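Local coordinates for polysaccharide biosynthesis protein CapD (Bacillus thuringiensis HD-771, PDB 6BWC), which takes part in CMP-pseudaminic acid biosynthesis for flagellin glycosylation, probably as an NADP-dependent short-chain dehydrogenase-type enzyme acting on UDP-N-acetylglucosamine, at residues K122-T127 and T162-V167; K8-I13 and Y81-A86; G108-I113 and E147-S152. The protein carries 2 engineered substitutions. One frame throughout, in Å; residues are numbered along the deposited sequence.

Contact 1: K122-T127 and T162-V167; sequences KKVVFT and TTFTSV. With NAP (NADP nicotinamide-adenine-dinucleotide phosphate), chain N.
Lys123 and Thr163 lie side by side on one face of two parallel strands, while Val124 and Phe164 pair on the other. The strands are neighbours at the heart of the Rossmann fold and run at 24° to each other as the outer members of a beta-alpha-beta unit built around helix 138-156. Lys123 CG packs 3.4 Å from Thr163 CG2; beyond CG the lysine chain is extended and carries NZ away to the carbonyls of Met218 and Ala221. On the opposite face Val124 CG2 sits 3.8 Å from Phe164 CE1. That methyl stands beside the backbone N because CG1 takes the place anti to it (chi1 -177°). Farther along, Phe126 presents its ring edge to Ser166, with OG in the ring plane and 3.6 Å from CD2. The ring then leads away from Ser166 towards helices 98-118 and 138-156. Backbone bonds run the whole length, from Thr163 N to Lys122 O at 2.9 Å to Val167 N to Phe126 O, also 2.9 Å. At the C-terminal end, Thr127 turns CG2 towards the ribose of the nicotinamide half of NADP. Main-chain pairing thus satisfies the groups that face each other across these strands, the rest pairing with strand 81-84 and other neighbours; Val124, Phe126 and Phe164 pack under helices 98-118 and 138-156, Val125 and Val167 meet helix 207-220, and Thr127 is delivered to the cofactor.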
loop_
_atom_site.group_PDB
_atom_site.type_symbol
_atom_site.label_atom_id
_atom_site.label_comp_id
_atom_site.label_asym_id
_atom_site.label_seq_id
_atom_site.Cartn_x
_atom_site.Cartn_y
_atom_site.Cartn_z
ATOM N N LYS C 122 7.994 -7.012 26.216
ATOM C CA LYS C 122 9.212 -7.066 27.027
ATOM C C LYS C 122 10.441 -7.552 26.234
ATOM O O LYS C 122 11.466 -6.861 26.212
ATOM C CB LYS C 122 8.998 -7.892 28.295
ATOM C CG LYS C 122 7.874 -7.338 29.154
ATOM C CD LYS C 122 8.059 -7.633 30.634
ATOM C CE LYS C 122 6.939 -7.026 31.470
ATOM N NZ LYS C 122 5.643 -7.765 31.318
ATOM N N LYS C 123 10.333 -8.727 25.606
ATOM C CA LYS C 123 11.432 -9.324 24.842
ATOM C C LYS C 123 10.945 -10.074 23.620
ATOM O O LYS C 123 9.819 -10.567 23.578
ATOM C CB LYS C 123 12.224 -10.326 25.682
ATOM C CG LYS C 123 12.751 -9.809 27.013
ATOM C CD LYS C 123 13.642 -10.872 27.655
ATOM C CE LYS C 123 14.323 -10.457 28.962
ATOM N NZ LYS C 123 15.461 -11.390 29.240
ATOM N N VAL C 124 11.857 -10.179 22.654
ATOM C CA VAL C 124 11.679 -10.933 21.424
ATOM C C VAL C 124 12.915 -11.778 21.196
ATOM O O VAL C 124 14.037 -11.286 21.344
ATOM C CB VAL C 124 11.580 -10.004 20.218
ATOM C CG1 VAL C 124 11.315 -10.801 18.939
ATOM C CG2 VAL C 124 10.515 -8.952 20.474
ATOM N N VAL C 125 12.700 -13.038 20.823
ATOM C CA VAL C 125 13.774 -13.941 20.412
ATOM C C VAL C 125 13.562 -14.305 18.959
ATOM O O VAL C 125 12.564 -14.927 18.624
ATOM C CB VAL C 125 13.799 -15.211 21.270
ATOM C CG1 VAL C 125 14.760 -16.244 20.690
ATOM C CG2 VAL C 125 14.192 -14.846 22.699
ATOM N N PHE C 126 14.488 -13.879 18.109
ATOM C CA PHE C 126 14.511 -14.298 16.720
ATOM C C PHE C 126 15.283 -15.618 16.616
ATOM O O PHE C 126 16.288 -15.857 17.321
ATOM C CB PHE C 126 15.150 -13.230 15.824
ATOM C CG PHE C 126 15.265 -13.642 14.376
ATOM C CD1 PHE C 126 14.133 -13.998 13.654
ATOM C CD2 PHE C 126 16.495 -13.658 13.729
ATOM C CE1 PHE C 126 14.215 -14.384 12.326
ATOM C CE2 PHE C 126 16.594 -14.045 12.401
ATOM C CZ PHE C 126 15.451 -14.418 11.704
ATOM N N THR C 127 14.817 -16.452 15.706
ATOM C CA THR C 127 15.339 -17.774 15.522
ATOM C C THR C 127 16.028 -17.783 14.158
ATOM O O THR C 127 15.371 -17.915 13.111
ATOM C CB THR C 127 14.169 -18.753 15.669
ATOM O OG1 THR C 127 14.070 -19.124 17.046
ATOM C CG2 THR C 127 14.344 -19.958 14.883
ATOM N N THR C 162 11.622 -2.632 25.157
ATOM C CA THR C 162 11.606 -3.904 24.407
ATOM C C THR C 162 13.001 -4.401 24.037
ATOM O O THR C 162 13.760 -3.698 23.430
ATOM C CB THR C 162 10.780 -3.807 23.099
ATOM O OG1 THR C 162 9.427 -3.498 23.413
ATOM C CG2 THR C 162 10.787 -5.125 22.335
ATOM N N THR C 163 13.289 -5.647 24.351
ATOM C CA THR C 163 14.602 -6.231 24.161
ATOM C C THR C 163 14.597 -7.113 22.898
ATOM O O THR C 163 13.584 -7.728 22.606
ATOM C CB THR C 163 14.964 -6.987 25.449
ATOM O OG1 THR C 163 16.071 -6.327 26.057
ATOM C CG2 THR C 163 15.293 -8.483 25.212
ATOM N N PHE C 164 15.700 -7.188 22.155
ATOM C CA PHE C 164 15.770 -8.096 20.999
ATOM C C PHE C 164 16.999 -8.995 21.033
ATOM O O PHE C 164 18.091 -8.543 21.345
ATOM C CB PHE C 164 15.778 -7.304 19.710
ATOM C CG PHE C 164 14.576 -6.418 19.533
ATOM C CD1 PHE C 164 13.412 -6.921 18.965
ATOM C CD2 PHE C 164 14.618 -5.075 19.928
ATOM C CE1 PHE C 164 12.304 -6.101 18.795
ATOM C CE2 PHE C 164 13.527 -4.251 19.764
ATOM C CZ PHE C 164 12.369 -4.760 19.193
ATOM N N THR C 165 16.826 -10.273 20.712
ATOM C CA THR C 165 17.919 -11.232 20.768
ATOM C C THR C 165 17.768 -12.274 19.685
ATOM O O THR C 165 16.654 -12.662 19.345
ATOM C CB THR C 165 17.929 -12.009 22.101
ATOM O OG1 THR C 165 17.457 -11.179 23.169
ATOM C CG2 THR C 165 19.313 -12.494 22.416
ATOM N N SER C 166 18.898 -12.767 19.193
ATOM C CA SER C 166 18.915 -13.868 18.257
ATOM C C SER C 166 19.504 -15.137 18.882
ATOM O O SER C 166 20.434 -15.106 19.676
ATOM C CB SER C 166 19.698 -13.465 17.016
ATOM O OG SER C 166 18.912 -12.602 16.220
ATOM N N VAL C 167 18.927 -16.261 18.511
ATOM C CA VAL C 167 19.434 -17.583 18.836
ATOM C C VAL C 167 19.947 -18.071 17.474
ATOM O O VAL C 167 19.760 -17.349 16.498
ATOM C CB VAL C 167 18.277 -18.372 19.488
ATOM C CG1 VAL C 167 18.049 -19.724 18.879
ATOM C CG2 VAL C 167 18.503 -18.472 20.976
HETATM P PA NAP N . 8.554 -25.191 10.356
HETATM O O1A NAP N . 8.187 -26.531 10.929
HETATM O O2A NAP N . 8.384 -25.030 8.884
HETATM O O5B NAP N . 7.765 -24.035 11.114
HETATM C C5B NAP N . 7.420 -22.835 10.416
HETATM C C4B NAP N . 6.303 -22.117 11.166
HETATM O O4B NAP N . 6.036 -20.816 10.647
HETATM C C3B NAP N . 5.009 -22.870 11.009
HETATM O O3B NAP N . 4.305 -22.632 12.224
HETATM C C2B NAP N . 4.371 -22.211 9.814
HETATM O O2B NAP N . 2.992 -22.517 9.816
HETATM C C1B NAP N . 4.732 -20.745 10.056
HETATM N N9A NAP N . 4.806 -19.776 8.909
HETATM C C8A NAP N . 5.425 -19.882 7.697
HETATM N N7A NAP N . 5.282 -18.742 6.939
HETATM C C5A NAP N . 4.563 -17.881 7.681
HETATM C C6A NAP N . 4.020 -16.507 7.539
HETATM N N6A NAP N . 4.213 -15.779 6.430
HETATM N N1A NAP N . 3.322 -15.980 8.559
HETATM C C2A NAP N . 3.089 -16.657 9.697
HETATM N N3A NAP N . 3.537 -17.906 9.901
HETATM C C4A NAP N . 4.264 -18.561 8.961
HETATM O O3 NAP N . 10.058 -24.750 10.744
HETATM P PN NAP N . 10.918 -25.174 12.051
HETATM O O1N NAP N . 10.056 -25.233 13.304
HETATM O O2N NAP N . 11.807 -26.321 11.681
HETATM O O5D NAP N . 11.937 -23.958 12.156
HETATM C C5D NAP N . 11.555 -22.811 12.874
HETATM C C4D NAP N . 12.621 -21.729 12.732
HETATM O O4D NAP N . 13.896 -22.332 12.988
HETATM C C3D NAP N . 12.739 -21.002 11.381
HETATM O O3D NAP N . 12.817 -19.596 11.628
HETATM C C2D NAP N . 14.027 -21.499 10.769
HETATM O O2D NAP N . 14.698 -20.495 10.000
HETATM C C1D NAP N . 14.838 -21.886 12.006
HETATM N N1N NAP N . 15.847 -22.930 11.785
HETATM C C2N NAP N . 15.426 -24.195 11.620
HETATM C C3N NAP N . 16.284 -25.259 11.409
HETATM C C7N NAP N . 15.811 -26.655 11.194
HETATM O O7N NAP N . 16.636 -27.497 10.835
HETATM N N7N NAP N . 14.529 -26.995 11.353
HETATM C C4N NAP N . 17.747 -25.008 11.405
HETATM C C5N NAP N . 18.095 -23.594 11.584
HETATM C C6N NAP N . 17.141 -22.612 11.790
HETATM P P2B NAP N . 2.082 -22.325 8.499
HETATM O O1X NAP N . 0.842 -23.071 8.952
HETATM O O2X NAP N . 1.812 -20.839 8.392
HETATM O O3X NAP N . 2.867 -22.929 7.311
#

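Contact 2: K8-I13 and Y81-A86; sequences KNVLII and YVFHVA. With NAP (NADP nicotinamide-adenine-dinucleotide phosphate), chain N.
Two neighbouring parallel strands of the Rossmann sheet, 9-13 and 81-84, run within 9° of each other and meet from Val10 beside Tyr81 to Ile13 beside His84, their C-terminal ends at the NADP pocket. Tyr81 N donates to Asn9 O at 3.2 Å, and the straight bond from Phe83 N to Leu11 O (2.8 Å, 171° at the hydrogen) holds the middle. Besides meeting their direct neighbours, several side chains reach two residues onward or back. Val10 CG1, anti to its backbone N (chi1 176°), reaches forward to the edge of the Phe83 ring, in its plane and 3.7 Å from CE2. Lys8 crosses obliquely at the edge of the Tyr81 ring, CG 3.8 Å from CE2. On the opposite face, Ile13 sends CD1 back to Val82 CG1, 3.8 Å away, while its CG2 approaches Ala86 CB and the His84 ring. Beyond the strands, Ile13 O accepts from Val85 N at 2.8 Å, with a weaker bond from Ala86 N. The turn held there brings Ala86 CB to 3.4 Å from C4A of the adenine and Val85 CG1 close to C5D of the nicotinamide ribose. Helix 18-29, whose start belongs to a probable GxGxxG motif, packs on Ile12, Phe83 and Val85. Main-chain bonds set the register, apolar packing fills both faces, and Val85 and Ala86 offer carbon to a cofactor bonded by others such as Thr16 and Lys89.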
loop_
_atom_site.group_PDB
_atom_site.type_symbol
_atom_site.label_atom_id
_atom_site.label_comp_id
_atom_site.label_asym_id
_atom_site.label_seq_id
_atom_site.Cartn_x
_atom_site.Cartn_y
_atom_site.Cartn_z
ATOM N N LYS C 8 2.165 -15.010 32.688
ATOM C CA LYS C 8 2.486 -14.078 31.596
ATOM C C LYS C 8 1.687 -14.410 30.316
ATOM O O LYS C 8 0.966 -15.422 30.240
ATOM C CB LYS C 8 4.003 -14.083 31.308
ATOM C CG LYS C 8 4.882 -13.752 32.504
ATOM C CD LYS C 8 4.714 -12.310 32.975
ATOM C CE LYS C 8 5.868 -11.887 33.889
ATOM N NZ LYS C 8 5.481 -10.852 34.895
ATOM N N ASN C 9 1.816 -13.519 29.335
ATOM C CA ASN C 9 1.205 -13.647 28.018
ATOM C C ASN C 9 2.291 -13.882 26.968
ATOM O O ASN C 9 3.282 -13.144 26.923
ATOM C CB ASN C 9 0.442 -12.355 27.713
ATOM C CG ASN C 9 -0.665 -12.077 28.720
ATOM O OD1 ASN C 9 -0.952 -12.892 29.573
ATOM N ND2 ASN C 9 -1.304 -10.929 28.599
ATOM N N VAL C 10 2.123 -14.895 26.121
ATOM C CA VAL C 10 3.184 -15.293 25.192
ATOM C C VAL C 10 2.650 -15.514 23.784
ATOM O O VAL C 10 1.645 -16.210 23.612
ATOM C CB VAL C 10 3.866 -16.587 25.675
ATOM C CG1 VAL C 10 4.916 -17.065 24.667
ATOM C CG2 VAL C 10 4.466 -16.366 27.059
ATOM N N LEU C 11 3.341 -14.934 22.795
ATOM C CA LEU C 11 3.074 -15.176 21.373
ATOM C C LEU C 11 4.197 -16.039 20.798
ATOM O O LEU C 11 5.375 -15.663 20.913
ATOM C CB LEU C 11 3.007 -13.857 20.609
ATOM C CG LEU C 11 2.606 -13.883 19.134
ATOM C CD1 LEU C 11 1.157 -14.285 18.897
ATOM C CD2 LEU C 11 2.830 -12.506 18.537
ATOM N N ILE C 12 3.843 -17.195 20.215
ATOM C CA ILE C 12 4.780 -17.998 19.419
ATOM C C ILE C 12 4.406 -17.871 17.971
ATOM O O ILE C 12 3.628 -18.682 17.448
ATOM C CB ILE C 12 4.786 -19.496 19.763
ATOM C CG1 ILE C 12 4.913 -19.722 21.265
ATOM C CG2 ILE C 12 5.956 -20.166 19.060
ATOM C CD1 ILE C 12 4.747 -21.176 21.651
ATOM N N ILE C 13 4.974 -16.845 17.337
ATOM C CA ILE C 13 4.838 -16.596 15.890
ATOM C C ILE C 13 5.488 -17.765 15.146
ATOM O O ILE C 13 6.719 -17.854 15.082
ATOM C CB ILE C 13 5.479 -15.229 15.480
ATOM C CG1 ILE C 13 4.709 -14.052 16.111
ATOM C CG2 ILE C 13 5.557 -15.054 13.955
ATOM C CD1 ILE C 13 5.351 -12.703 15.913
ATOM N N TYR C 81 5.989 -11.750 25.915
ATOM C CA TYR C 81 7.144 -12.473 25.324
ATOM C C TYR C 81 6.824 -13.044 23.944
ATOM O O TYR C 81 5.957 -13.898 23.805
ATOM C CB TYR C 81 7.618 -13.590 26.275
ATOM C CG TYR C 81 8.028 -13.097 27.653
ATOM C CD1 TYR C 81 9.232 -12.466 27.848
ATOM C CD2 TYR C 81 7.190 -13.257 28.750
ATOM C CE1 TYR C 81 9.600 -11.992 29.099
ATOM C CE2 TYR C 81 7.544 -12.792 30.001
ATOM C CZ TYR C 81 8.747 -12.154 30.173
ATOM O OH TYR C 81 9.091 -11.685 31.414
ATOM N N VAL C 82 7.543 -12.561 22.936
ATOM C CA VAL C 82 7.360 -12.944 21.523
ATOM C C VAL C 82 8.471 -13.929 21.068
ATOM O O VAL C 82 9.648 -13.616 21.125
ATOM C CB VAL C 82 7.349 -11.673 20.610
ATOM C CG1 VAL C 82 7.178 -12.020 19.143
ATOM C CG2 VAL C 82 6.231 -10.726 21.007
ATOM N N PHE C 83 8.081 -15.114 20.618
ATOM C CA PHE C 83 8.999 -16.009 19.917
ATOM C C PHE C 83 8.739 -15.960 18.396
ATOM O O PHE C 83 7.727 -16.517 17.926
ATOM C CB PHE C 83 8.833 -17.467 20.393
ATOM C CG PHE C 83 9.181 -17.708 21.831
ATOM C CD1 PHE C 83 10.476 -18.052 22.196
ATOM C CD2 PHE C 83 8.188 -17.674 22.823
ATOM C CE1 PHE C 83 10.793 -18.328 23.525
ATOM C CE2 PHE C 83 8.501 -17.947 24.155
ATOM C CZ PHE C 83 9.808 -18.272 24.502
ATOM N N HIS C 84 9.661 -15.332 17.648
ATOM C CA HIS C 84 9.579 -15.230 16.174
ATOM C C HIS C 84 10.264 -16.444 15.483
ATOM O O HIS C 84 11.439 -16.437 15.127
ATOM C CB HIS C 84 10.091 -13.846 15.714
ATOM C CG HIS C 84 10.252 -13.675 14.223
ATOM N ND1 HIS C 84 9.493 -14.351 13.288
ATOM C CD2 HIS C 84 11.078 -12.865 13.516
ATOM C CE1 HIS C 84 9.867 -13.990 12.074
ATOM N NE2 HIS C 84 10.821 -13.083 12.186
ATOM N N VAL C 85 9.453 -17.479 15.282
ATOM C CA VAL C 85 9.875 -18.789 14.791
ATOM C C VAL C 85 9.361 -19.109 13.344
ATOM O O VAL C 85 9.814 -20.084 12.703
ATOM C CB VAL C 85 9.403 -19.853 15.805
ATOM C CG1 VAL C 85 10.147 -21.172 15.613
ATOM C CG2 VAL C 85 9.623 -19.348 17.223
ATOM N N ALA C 86 8.438 -18.287 12.816
ATOM C CA ALA C 86 8.035 -18.367 11.398
ATOM C C ALA C 86 9.125 -17.900 10.400
ATOM O O ALA C 86 9.902 -16.958 10.689
ATOM C CB ALA C 86 6.733 -17.606 11.166
HETATM P PA NAP N . 8.554 -25.191 10.356
HETATM O O1A NAP N . 8.187 -26.531 10.929
HETATM O O2A NAP N . 8.384 -25.030 8.884
HETATM O O5B NAP N . 7.765 -24.035 11.114
HETATM C C5B NAP N . 7.420 -22.835 10.416
HETATM C C4B NAP N . 6.303 -22.117 11.166
HETATM O O4B NAP N . 6.036 -20.816 10.647
HETATM C C3B NAP N . 5.009 -22.870 11.009
HETATM O O3B NAP N . 4.305 -22.632 12.224
HETATM C C2B NAP N . 4.371 -22.211 9.814
HETATM O O2B NAP N . 2.992 -22.517 9.816
HETATM C C1B NAP N . 4.732 -20.745 10.056
HETATM N N9A NAP N . 4.806 -19.776 8.909
HETATM C C8A NAP N . 5.425 -19.882 7.697
HETATM N N7A NAP N . 5.282 -18.742 6.939
HETATM C C5A NAP N . 4.563 -17.881 7.681
HETATM C C6A NAP N . 4.020 -16.507 7.539
HETATM N N6A NAP N . 4.213 -15.779 6.430
HETATM N N1A NAP N . 3.322 -15.980 8.559
HETATM C C2A NAP N . 3.089 -16.657 9.697
HETATM N N3A NAP N . 3.537 -17.906 9.901
HETATM C C4A NAP N . 4.264 -18.561 8.961
HETATM O O3 NAP N . 10.058 -24.750 10.744
HETATM P PN NAP N . 10.918 -25.174 12.051
HETATM O O1N NAP N . 10.056 -25.233 13.304
HETATM O O2N NAP N . 11.807 -26.321 11.681
HETATM O O5D NAP N . 11.937 -23.958 12.156
HETATM C C5D NAP N . 11.555 -22.811 12.874
HETATM C C4D NAP N . 12.621 -21.729 12.732
HETATM O O4D NAP N . 13.896 -22.332 12.988
HETATM C C3D NAP N . 12.739 -21.002 11.381
HETATM O O3D NAP N . 12.817 -19.596 11.628
HETATM C C2D NAP N . 14.027 -21.499 10.769
HETATM O O2D NAP N . 14.698 -20.495 10.000
HETATM C C1D NAP N . 14.838 -21.886 12.006
HETATM N N1N NAP N . 15.847 -22.930 11.785
HETATM C C2N NAP N . 15.426 -24.195 11.620
HETATM C C3N NAP N . 16.284 -25.259 11.409
HETATM C C7N NAP N . 15.811 -26.655 11.194
HETATM O O7N NAP N . 16.636 -27.497 10.835
HETATM N N7N NAP N . 14.529 -26.995 11.353
HETATM C C4N NAP N . 17.747 -25.008 11.405
HETATM C C5N NAP N . 18.095 -23.594 11.584
HETATM C C6N NAP N . 17.141 -22.612 11.790
HETATM P P2B NAP N . 2.082 -22.325 8.499
HETATM O O1X NAP N . 0.842 -23.071 8.952
HETATM O O2X NAP N . 1.812 -20.839 8.392
HETATM O O3X NAP N . 2.867 -22.929 7.311
#

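Contact 3: G108-I113 and E147-S152; sequences GTQNVI and ERLITS
Leu149 is overlapped by the folded side chain of Gln110, which crosses it at about a right angle. The two belong to helices 98-118 and 138-156, which run nearly parallel, 20° apart, on one side of the Rossmann sheet. Their axes approach to 9.8 Å, a separation filled by side chains, with Ile113 CD1 also reaching Leu149 O. Gln110 bends at its second torsion (chi2 -75°), and this returns the amide towards the leucine, with NE2 near CG and CB; the aliphatic part joins in, CG lying 3.8 Å from Leu149 CD2. Next to it Thr109 sets CB 4.1 Å from the same CD2. Its hydroxyl is engaged by Asn105 O, and the threonine offers carbon to the neighbouring helix. One turn on, Ile113 points at the partner helix and fits its tip between Leu149 and Ile150. Underneath, Ile150 lies against Phe126, Phe164 and Ser166 of the sheet, whereas Gln110 and Leu149 are met by Phe99 and Pro98 of the second subunit. The layer is therefore mostly apolar towards the sheet and continues into a subunit interface, consistent with the paired helices by which many short-chain dehydrogenases associate. The Ile113 methyl CD1 lies 3.7 Å from Leu149 CB and 3.8 Å from Ile150 CD1.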
loop_
_atom_site.group_PDB
_atom_site.type_symbol
_atom_site.label_atom_id
_atom_site.label_comp_id
_atom_site.label_asym_id
_atom_site.label_seq_id
_atom_site.Cartn_x
_atom_site.Cartn_y
_atom_site.Cartn_z
ATOM N N GLY C 108 8.797 -9.566 7.023
ATOM C CA GLY C 108 8.091 -10.098 8.203
ATOM C C GLY C 108 8.822 -9.929 9.533
ATOM O O GLY C 108 8.174 -9.674 10.572
ATOM N N THR C 109 10.153 -10.071 9.519
ATOM C CA THR C 109 10.925 -9.795 10.713
ATOM C C THR C 109 10.754 -8.310 11.070
ATOM O O THR C 109 10.564 -7.977 12.242
ATOM C CB THR C 109 12.419 -10.170 10.563
ATOM O OG1 THR C 109 12.545 -11.530 10.146
ATOM C CG2 THR C 109 13.183 -9.999 11.884
ATOM N N GLN C 110 10.782 -7.408 10.089
ATOM C CA GLN C 110 10.538 -5.991 10.425
ATOM C C GLN C 110 9.191 -5.734 11.012
ATOM O O GLN C 110 9.084 -4.977 11.963
ATOM C CB GLN C 110 10.692 -5.060 9.240
ATOM C CG GLN C 110 12.123 -4.631 9.098
ATOM C CD GLN C 110 12.535 -3.607 10.130
ATOM O OE1 GLN C 110 12.101 -2.452 10.057
ATOM N NE2 GLN C 110 13.420 -4.010 11.069
ATOM N N ASN C 111 8.163 -6.341 10.437
ATOM C CA ASN C 111 6.835 -6.221 11.007
ATOM C C ASN C 111 6.838 -6.643 12.490
ATOM O O ASN C 111 6.312 -5.903 13.312
ATOM C CB ASN C 111 5.783 -6.990 10.185
ATOM C CG ASN C 111 5.479 -6.330 8.846
ATOM O OD1 ASN C 111 5.653 -5.101 8.684
ATOM N ND2 ASN C 111 5.020 -7.149 7.861
ATOM N N VAL C 112 7.466 -7.774 12.831
ATOM C CA VAL C 112 7.596 -8.176 14.231
ATOM C C VAL C 112 8.235 -7.049 15.078
ATOM O O VAL C 112 7.664 -6.602 16.084
ATOM C CB VAL C 112 8.391 -9.499 14.356
ATOM C CG1 VAL C 112 8.868 -9.772 15.779
ATOM C CG2 VAL C 112 7.532 -10.652 13.881
ATOM N N ILE C 113 9.401 -6.585 14.641
ATOM C CA ILE C 113 10.186 -5.592 15.376
ATOM C C ILE C 113 9.383 -4.309 15.651
ATOM O O ILE C 113 9.297 -3.832 16.798
ATOM C CB ILE C 113 11.506 -5.287 14.610
ATOM C CG1 ILE C 113 12.433 -6.516 14.714
ATOM C CG2 ILE C 113 12.210 -4.044 15.167
ATOM C CD1 ILE C 113 13.579 -6.576 13.728
ATOM N N GLU C 147 18.856 -11.337 11.221
ATOM C CA GLU C 147 19.875 -11.105 12.265
ATOM C C GLU C 147 20.291 -9.643 12.411
ATOM O O GLU C 147 20.387 -9.111 13.536
ATOM C CB GLU C 147 21.129 -11.925 11.975
ATOM C CG GLU C 147 21.010 -13.380 12.428
ATOM C CD GLU C 147 22.333 -14.009 12.805
ATOM O OE1 GLU C 147 23.143 -13.335 13.469
ATOM O OE2 GLU C 147 22.540 -15.185 12.455
ATOM N N ARG C 148 20.529 -9.017 11.258
ATOM C CA ARG C 148 20.891 -7.600 11.197
ATOM C C ARG C 148 19.796 -6.626 11.605
ATOM O O ARG C 148 20.079 -5.665 12.335
ATOM C CB ARG C 148 21.451 -7.236 9.813
ATOM C CG ARG C 148 22.951 -7.021 9.783
ATOM C CD ARG C 148 23.734 -8.029 10.605
ATOM N NE ARG C 148 25.091 -8.155 10.084
ATOM C CZ ARG C 148 25.912 -9.172 10.336
ATOM N NH1 ARG C 148 27.118 -9.204 9.775
ATOM N NH2 ARG C 148 25.539 -10.167 11.136
ATOM N N LEU C 149 18.574 -6.853 11.130
ATOM C CA LEU C 149 17.403 -6.100 11.618
ATOM C C LEU C 149 17.257 -6.170 13.146
ATOM O O LEU C 149 16.953 -5.192 13.810
ATOM C CB LEU C 149 16.123 -6.659 11.023
ATOM C CG LEU C 149 15.513 -6.092 9.765
ATOM C CD1 LEU C 149 16.493 -5.360 8.871
ATOM C CD2 LEU C 149 14.866 -7.254 9.027
ATOM N N ILE C 150 17.467 -7.349 13.693
ATOM C CA ILE C 150 17.351 -7.562 15.129
ATOM C C ILE C 150 18.343 -6.720 15.934
ATOM O O ILE C 150 17.936 -6.079 16.893
ATOM C CB ILE C 150 17.460 -9.077 15.460
ATOM C CG1 ILE C 150 16.195 -9.811 14.946
ATOM C CG2 ILE C 150 17.685 -9.320 16.959
ATOM C CD1 ILE C 150 14.914 -9.541 15.740
ATOM N N THR C 151 19.614 -6.716 15.539
ATOM C CA THR C 151 20.633 -5.919 16.237
ATOM C C THR C 151 20.378 -4.418 16.144
ATOM O O THR C 151 20.536 -3.701 17.137
ATOM C CB THR C 151 22.046 -6.151 15.673
ATOM O OG1 THR C 151 22.213 -7.518 15.278
ATOM C CG2 THR C 151 23.084 -5.796 16.710
ATOM N N SER C 152 20.000 -3.964 14.947
ATOM C CA SER C 152 19.599 -2.565 14.715
ATOM C C SER C 152 18.415 -2.063 15.569
ATOM O O SER C 152 18.465 -0.982 16.148
ATOM C CB SER C 152 19.252 -2.349 13.257
ATOM O OG SER C 152 19.166 -0.963 13.009
#

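Overall arrangement
From the N terminus, strand 9-13 opens contact 2, which closes when strand 81-84 returns beside it; strands 34-39 and 59-63 lie within that loop. Contacts 3 and 1 follow in series with it and cross each other: 108-113 opens contact 3, 122-127 opens contact 1, 147-152 closes the former and 162-167 the latter. Strand 123-129 lies between 81-84 and 163-169, so contacts 2 and 1 form four consecutive parallel strands of the larger sheet and reach the same NADP. The helices of contact 3 lie over one face of it, with Val112 packed on Ile13. A probable hydrogen bond between His84 and Thr109 joins contacts 2 and 3.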